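PDB 3NKL: UDP-D-quinovosamine 4-dehydrogenase from Vibrio fischeri, which is probably an oxidoreductase and lyase of the polysaccharide synthase family, acting on a nucleotide sugar, represented here by a Rossmann-like domain of a longer, probably membrane-bound protein. Local coordinates for residues I32-D37 with Q47-Y52. Residues are numbered along the deposited sequence; the frame is centred on the assembly and turned at random.
Sequences IAFIDD and QGITIY
Phe-34 and Ile-35 pair with Ile-51 and Tyr-52 where strands 29-35 and 49-52, the second and third parallel strands of a Rossmann-like domain, run side by side at one flank of the central sheet. Three backbone hydrogen bonds alternate between the chains: Phe-34 N to Thr-50 O (3.0 Å), Tyr-52 N to Phe-34 O (2.9 Å) and Asp-36 N to Tyr-52 O (2.9 Å). The short axes cross at 34°; at the N-terminal end a water replaces the direct bond, donating to Ile-32 O and accepting from Thr-50 N. On one face of the sheet the side chains of Phe-34 and Ile-49 cross at about a right angle. Ile-49 brings CD1 obliquely to Phe-34 CE1 (3.4 Å), while its CG2 branch, anti to the backbone N, presses on Ala-33 CA (3.3 Å). Ile-51 continues this apolar patch, CG1 lying near Phe-34 CB and CG2 meeting Asp-36 CB at 3.7 Å. The other face carries Ile-35 and Tyr-52. With chi1 at -59°, the Tyr-52 ring turns back beside its own backbone N and reaches along the strand, so that Ala-33 CB meets the ring in its plane, at the edge, 3.8 Å from CE2. Just past the strand, the Asp-36 carboxylate is held through OD1 by the amide of Ala-12, in the glycine-rich turn, and through OD2 by that of Asp-38; many Rossmann folds carry an acidic residue for the cofactor ribose at this position, and here a glycerol lies about 4 Å from the side chain. Helix 14-25 covers Phe-34 and Ile-49, helix 57-64 covers Ile-35 and Tyr-52, and strand 5-10 continues the sheet beyond residues 32-35.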
ATOM      1  N   ILE B  32       8.346  10.685  13.066  1.00 24.53           N
ATOM      2  CA  ILE B  32       8.139  10.321  14.466  1.00 27.54           C
ATOM      3  C   ILE B  32       7.369   9.018  14.612  1.00 33.88           C
ATOM      4  O   ILE B  32       7.651   8.203  15.495  1.00 28.24           O
ATOM      5  CB  ILE B  32       7.323  11.417  15.178  1.00 36.79           C
ATOM      6  CG1 ILE B  32       8.116  12.721  15.205  1.00 40.09           C
ATOM      7  CG2 ILE B  32       6.937  10.980  16.577  1.00 45.40           C
ATOM      8  CD1 ILE B  32       9.477  12.576  15.798  1.00 56.05           C
ATOM      9  N   ALA B  33       6.381   8.841  13.743  1.00 23.20           N
ATOM     10  CA  ALA B  33       5.482   7.689  13.794  1.00 26.11           C
ATOM     11  C   ALA B  33       4.748   7.633  12.476  1.00 24.36           C
ATOM     12  O   ALA B  33       4.767   8.619  11.718  1.00 21.90           O
ATOM     13  CB  ALA B  33       4.486   7.856  14.928  1.00 24.45           C
ATOM     14  N   PHE B  34       4.103   6.493  12.208  1.00 23.59           N
ATOM     15  CA  PHE B  34       3.212   6.334  11.074  1.00 20.23           C
ATOM     16  C   PHE B  34       1.768   6.425  11.532  1.00 23.24           C
ATOM     17  O   PHE B  34       1.441   6.060  12.658  1.00 23.95           O
ATOM     18  CB  PHE B  34       3.370   4.937  10.434  1.00 19.16           C
ATOM     19  CG  PHE B  34       4.678   4.723   9.740  1.00 24.69           C
ATOM     20  CD1 PHE B  34       5.716   4.060  10.377  1.00 32.34           C
ATOM     21  CD2 PHE B  34       4.866   5.164   8.437  1.00 23.63           C
ATOM     22  CE1 PHE B  34       6.916   3.844   9.723  1.00 37.84           C
ATOM     23  CE2 PHE B  34       6.066   4.956   7.776  1.00 23.69           C
ATOM     24  CZ  PHE B  34       7.087   4.294   8.412  1.00 30.97           C
ATOM     25  N   ILE B  35       0.903   6.884  10.641  1.00 19.92           N
ATOM     26  CA  ILE B  35      -0.531   6.725  10.807  1.00 18.28           C
ATOM     27  C   ILE B  35      -1.006   5.762   9.709  1.00 22.28           C
ATOM     28  O   ILE B  35      -0.559   5.865   8.565  1.00 23.96           O
ATOM     29  CB  ILE B  35      -1.259   8.066  10.648  1.00 18.03           C
ATOM     30  CG1 ILE B  35      -0.763   9.064  11.700  1.00 19.90           C
ATOM     31  CG2 ILE B  35      -2.777   7.885  10.792  1.00 20.90           C
ATOM     32  CD1 ILE B  35      -1.243   8.734  13.111  1.00 25.98           C
ATOM     33  N   ASP B  36      -1.881   4.823  10.055  1.00 21.90           N
ATOM     34  CA  ASP B  36      -2.454   3.904   9.053  1.00 23.62           C
ATOM     35  C   ASP B  36      -3.893   3.520   9.407  1.00 29.53           C
ATOM     36  O   ASP B  36      -4.190   3.222  10.566  1.00 31.43           O
ATOM     37  CB  ASP B  36      -1.595   2.645   8.923  1.00 21.26           C
ATOM     38  CG  ASP B  36      -1.876   1.875   7.620  1.00 31.73           C
ATOM     39  OD1 ASP B  36      -1.051   1.956   6.686  1.00 29.76           O
ATOM     40  OD2 ASP B  36      -2.925   1.201   7.531  1.00 31.02           O
ATOM     41  N   ASP B  37      -4.773   3.537   8.405  1.00 27.83           N
ATOM     42  CA  ASP B  37      -6.191   3.229   8.585  1.00 32.29           C
ATOM     43  C   ASP B  37      -6.413   1.764   8.960  1.00 35.22           C
ATOM     44  O   ASP B  37      -7.493   1.394   9.404  1.00 37.35           O
ATOM     45  CB  ASP B  37      -6.977   3.520   7.298  1.00 46.29           C
ATOM     46  CG  ASP B  37      -7.005   5.000   6.939  1.00 61.31           C
ATOM     47  OD1 ASP B  37      -7.032   5.842   7.859  1.00 67.66           O
ATOM     48  OD2 ASP B  37      -7.017   5.325   5.727  1.00 61.69           O
ATOM     49  N   GLN B  47      10.628  -0.547  11.553  1.00 74.34           N
ATOM     50  CA  GLN B  47      11.885   0.192  11.639  1.00 73.94           C
ATOM     51  C   GLN B  47      11.990   1.090  12.868  1.00 71.13           C
ATOM     52  O   GLN B  47      12.501   2.206  12.787  1.00 72.80           O
ATOM     53  CB  GLN B  47      12.115   1.019  10.377  1.00 83.57           C
ATOM     54  CG  GLN B  47      12.330   0.183   9.133  1.00 94.67           C
ATOM     55  CD  GLN B  47      12.816   1.006   7.961  1.00100.59           C
ATOM     56  OE1 GLN B  47      12.244   2.049   7.638  1.00 97.49           O
ATOM     57  NE2 GLN B  47      13.877   0.538   7.310  1.00104.20           N
ATOM     58  N   GLY B  48      11.519   0.604  14.009  1.00 65.71           N
ATOM     59  CA  GLY B  48      11.675   1.340  15.250  1.00 69.73           C
ATOM     60  C   GLY B  48      10.678   2.469  15.395  1.00 64.37           C
ATOM     61  O   GLY B  48      10.673   3.188  16.393  1.00 63.72           O
ATOM     62  N   ILE B  49       9.834   2.618  14.385  1.00 63.35           N
ATOM     63  CA  ILE B  49       8.773   3.607  14.396  1.00 58.00           C
ATOM     64  C   ILE B  49       7.495   2.848  14.682  1.00 46.26           C
ATOM     65  O   ILE B  49       7.253   1.819  14.065  1.00 49.76           O
ATOM     66  CB  ILE B  49       8.600   4.227  12.992  1.00 55.11           C
ATOM     67  CG1 ILE B  49       9.944   4.349  12.283  1.00 60.34           C
ATOM     68  CG2 ILE B  49       7.905   5.570  13.062  1.00 54.19           C
ATOM     69  CD1 ILE B  49       9.836   4.992  10.935  1.00 60.10           C
ATOM     70  N   THR B  50       6.653   3.340  15.583  1.00 36.06           N
ATOM     71  CA  THR B  50       5.368   2.669  15.728  1.00 36.46           C
ATOM     72  C   THR B  50       4.256   3.286  14.857  1.00 35.32           C
ATOM     73  O   THR B  50       4.337   4.448  14.429  1.00 33.54           O
ATOM     74  CB  THR B  50       4.982   2.387  17.221  1.00 45.88           C
ATOM     75  OG1 THR B  50       3.757   3.040  17.566  1.00 49.24           O
ATOM     76  CG2 THR B  50       6.093   2.805  18.161  1.00 42.37           C
ATOM     77  N   ILE B  51       3.256   2.461  14.565  1.00 26.72           N
ATOM     78  CA  ILE B  51       2.153   2.773  13.663  1.00 25.23           C
ATOM     79  C   ILE B  51       0.885   2.941  14.485  1.00 29.22           C
ATOM     80  O   ILE B  51       0.625   2.137  15.374  1.00 34.53           O
ATOM     81  CB  ILE B  51       1.915   1.606  12.675  1.00 24.54           C
ATOM     82  CG1 ILE B  51       3.154   1.324  11.830  1.00 29.75           C
ATOM     83  CG2 ILE B  51       0.755   1.906  11.747  1.00 22.53           C
ATOM     84  CD1 ILE B  51       3.006   0.082  10.973  1.00 36.22           C
ATOM     85  N   TYR B  52       0.095   3.974  14.201  1.00 24.65           N
ATOM     86  CA  TYR B  52      -1.109   4.235  14.989  1.00 25.17           C
ATOM     87  C   TYR B  52      -2.319   4.455  14.095  1.00 28.48           C
ATOM     88  O   TYR B  52      -2.196   4.960  12.984  1.00 28.00           O
ATOM     89  CB  TYR B  52      -0.949   5.484  15.872  1.00 24.18           C
ATOM     90  CG  TYR B  52       0.189   5.434  16.855  1.00 29.84           C
ATOM     91  CD1 TYR B  52      -0.003   4.949  18.142  1.00 41.99           C
ATOM     92  CD2 TYR B  52       1.456   5.880  16.504  1.00 31.25           C
ATOM     93  CE1 TYR B  52       1.039   4.913  19.054  1.00 45.80           C
ATOM     94  CE2 TYR B  52       2.502   5.853  17.410  1.00 34.30           C
ATOM     95  CZ  TYR B  52       2.284   5.360  18.681  1.00 40.50           C
ATOM     96  OH  TYR B  52       3.319   5.311  19.574  1.00 44.36           O
TER
HETATM   97  O   HOH W   1       7.189   5.729  16.727  1.00 45.22           O